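Local structure of DsbA-like disulfide oxidoreductase (Wolbachia endosymbiont of Drosophila melanogaster, 6EEZ) at residues Y25-N30 and K63-F68. The protein probably catalyses thiol-disulfide exchange as a homotrimeric disulfide isomerase, using a redox-active pair of cysteines in a thioredoxin fold. Numbering follows the deposited sequence.
Sequences YPYSGN and KIKYIF
Pro26 to Asn30 pair antiparallel with Ile64 to Phe68, adding strand 27-29 as an outermost strand of the mixed sheet in this thioredoxin fold; strand 65-70 hydrogen-bonds along its other edge to the parallel strand 36-41. Four backbone hydrogen bonds form the ladder: Phe68 N to Pro26 O (2.8 Å), Ser28 N to Tyr66 O, Tyr66 N to Ser28 O, and Asn30 N to Ile64 O. Ser28 and Tyr66 make up the hydrogen-bonded pair, using both the N-H and the C=O of each residue. Tyr27 faces Ile67 in the neighbouring non-hydrogen-bonded pair, with Tyr27 CB 4.1 Å from Ile67 CG1. On that same face, the Lys65 chain bends at chi3 (82°) and crosses the Tyr27 ring at about a right angle; Lys65 CD lies over a ring face, 4.2 Å from the centroid, in a CH-pi contact. The ammonium is farther off and adds at most a weak cation-pi attraction. Beyond Tyr27, Tyr25 CB packs on Ile67 CG2 at 3.8 Å, while Tyr25 OH is hydrogen-bonded to Met143 O of helix 137-154. On the opposite face, Ser28 OG meets the edge of the Phe68 ring in its plane, 3.4 Å from CE2. Ile59 of helix 52-60 touches Ser28, Tyr66 and Phe68 there. Gly29, with a positive phi (95°), brings its CA to 3.5 Å from Ile64 O in a CA-H...O contact. Main-chain bonds thus set the register, while aliphatic and aromatic contacts line the Tyr27 face and a hydroxyl at a ring edge marks the Ser28 face, with little contribution from charge.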
loop_
_atom_site.group_PDB
_atom_site.type_symbol
_atom_site.label_atom_id
_atom_site.label_comp_id
_atom_site.label_asym_id
_atom_site.label_seq_id
_atom_site.Cartn_x
_atom_site.Cartn_y
_atom_site.Cartn_z
ATOM N N TYR A 25 6.359 -7.571 2.570
ATOM C CA TYR A 25 5.849 -6.212 2.416
ATOM C C TYR A 25 5.120 -5.779 3.678
ATOM O O TYR A 25 4.679 -6.625 4.428
ATOM C CB TYR A 25 4.919 -6.121 1.194
ATOM C CG TYR A 25 5.668 -6.032 -0.102
ATOM C CD1 TYR A 25 6.122 -4.808 -0.584
ATOM C CD2 TYR A 25 5.938 -7.175 -0.850
ATOM C CE1 TYR A 25 6.827 -4.731 -1.789
ATOM C CE2 TYR A 25 6.626 -7.111 -2.039
ATOM C CZ TYR A 25 7.072 -5.889 -2.515
ATOM O OH TYR A 25 7.765 -5.840 -3.719
ATOM N N PRO A 26 4.982 -4.468 3.909
ATOM C CA PRO A 26 4.392 -4.027 5.182
ATOM C C PRO A 26 2.923 -4.367 5.272
ATOM O O PRO A 26 2.226 -4.250 4.254
ATOM C CB PRO A 26 4.579 -2.488 5.174
ATOM C CG PRO A 26 5.566 -2.211 4.109
ATOM C CD PRO A 26 5.404 -3.328 3.083
ATOM N N TYR A 27 2.461 -4.713 6.474
ATOM C CA TYR A 27 1.072 -5.046 6.695
ATOM C C TYR A 27 0.559 -4.541 8.062
ATOM O O TYR A 27 1.325 -4.344 9.009
ATOM C CB TYR A 27 0.863 -6.574 6.592
ATOM C CG TYR A 27 1.282 -7.335 7.849
ATOM C CD1 TYR A 27 0.412 -7.467 8.908
ATOM C CD2 TYR A 27 2.542 -7.899 7.963
ATOM C CE1 TYR A 27 0.779 -8.120 10.070
ATOM C CE2 TYR A 27 2.932 -8.578 9.126
ATOM C CZ TYR A 27 2.038 -8.679 10.183
ATOM O OH TYR A 27 2.356 -9.330 11.370
ATOM N N SER A 28 -0.755 -4.360 8.154
ATOM C CA SER A 28 -1.418 -4.112 9.435
ATOM C C SER A 28 -2.589 -5.053 9.589
ATOM O O SER A 28 -3.037 -5.678 8.624
ATOM C CB SER A 28 -1.895 -2.663 9.534
ATOM O OG SER A 28 -0.803 -1.772 9.411
ATOM N N GLY A 29 -3.086 -5.148 10.807
ATOM C CA GLY A 29 -4.225 -5.983 11.086
ATOM C C GLY A 29 -3.789 -7.351 11.570
ATOM O O GLY A 29 -2.725 -7.498 12.187
ATOM N N ASN A 30 -4.612 -8.362 11.308
ATOM C CA ASN A 30 -4.364 -9.672 11.878
ATOM C C ASN A 30 -3.481 -10.498 10.962
ATOM O O ASN A 30 -3.910 -10.940 9.897
ATOM C CB ASN A 30 -5.678 -10.380 12.150
ATOM C CG ASN A 30 -5.485 -11.740 12.761
ATOM O OD1 ASN A 30 -4.365 -12.146 13.093
ATOM N ND2 ASN A 30 -6.585 -12.455 12.935
ATOM N N LYS A 63 -10.712 -7.585 11.124
ATOM C CA LYS A 63 -11.017 -8.870 10.501
ATOM C C LYS A 63 -9.979 -9.359 9.494
ATOM O O LYS A 63 -9.969 -10.538 9.143
ATOM C CB LYS A 63 -12.390 -8.787 9.832
ATOM C CG LYS A 63 -13.505 -8.548 10.834
ATOM C CD LYS A 63 -14.861 -8.729 10.215
ATOM C CE LYS A 63 -15.936 -8.691 11.288
ATOM N NZ LYS A 63 -17.289 -8.528 10.695
ATOM N N ILE A 64 -9.101 -8.473 9.041
ATOM C CA ILE A 64 -8.252 -8.767 7.898
ATOM C C ILE A 64 -6.776 -8.564 8.174
ATOM O O ILE A 64 -6.387 -7.984 9.192
ATOM C CB ILE A 64 -8.637 -7.894 6.664
ATOM C CG1 ILE A 64 -8.241 -6.432 6.880
ATOM C CG2 ILE A 64 -10.115 -8.033 6.361
ATOM C CD1 ILE A 64 -8.610 -5.515 5.747
ATOM N N LYS A 65 -5.959 -9.055 7.243
ATOM C CA LYS A 65 -4.600 -8.590 7.120
ATOM C C LYS A 65 -4.612 -7.654 5.928
ATOM O O LYS A 65 -5.171 -7.984 4.883
ATOM C CB LYS A 65 -3.594 -9.729 6.926
ATOM C CG LYS A 65 -2.140 -9.242 6.920
ATOM C CD LYS A 65 -1.114 -10.380 6.883
ATOM C CE LYS A 65 -0.890 -10.918 5.452
ATOM N NZ LYS A 65 0.488 -11.517 5.233
ATOM N N TYR A 66 -4.009 -6.488 6.093
ATOM C CA TYR A 66 -3.905 -5.506 5.026
ATOM C C TYR A 66 -2.442 -5.280 4.676
ATOM O O TYR A 66 -1.672 -4.743 5.474
ATOM C CB TYR A 66 -4.561 -4.204 5.433
ATOM C CG TYR A 66 -4.763 -3.221 4.280
ATOM C CD1 TYR A 66 -3.705 -2.451 3.792
ATOM C CD2 TYR A 66 -6.011 -3.060 3.698
ATOM C CE1 TYR A 66 -3.895 -1.538 2.727
ATOM C CE2 TYR A 66 -6.208 -2.167 2.653
ATOM C CZ TYR A 66 -5.151 -1.409 2.178
ATOM O OH TYR A 66 -5.383 -0.537 1.159
ATOM N N ILE A 67 -2.067 -5.691 3.472
ATOM C CA ILE A 67 -0.710 -5.518 2.970
ATOM C C ILE A 67 -0.643 -4.232 2.145
ATOM O O ILE A 67 -1.556 -3.944 1.383
ATOM C CB ILE A 67 -0.286 -6.728 2.124
ATOM C CG1 ILE A 67 -0.345 -7.980 2.982
ATOM C CG2 ILE A 67 1.109 -6.536 1.522
ATOM C CD1 ILE A 67 -0.119 -9.247 2.227
ATOM N N PHE A 68 0.435 -3.468 2.312
ATOM C CA PHE A 68 0.624 -2.174 1.628
ATOM C C PHE A 68 1.637 -2.314 0.512
ATOM O O PHE A 68 2.806 -2.649 0.758
ATOM C CB PHE A 68 1.099 -1.092 2.598
ATOM C CG PHE A 68 0.149 -0.836 3.739
ATOM C CD1 PHE A 68 -0.958 -0.014 3.575
ATOM C CD2 PHE A 68 0.365 -1.425 4.972
ATOM C CE1 PHE A 68 -1.842 0.229 4.630
ATOM C CE2 PHE A 68 -0.519 -1.188 6.046
ATOM C CZ PHE A 68 -1.627 -0.364 5.856
#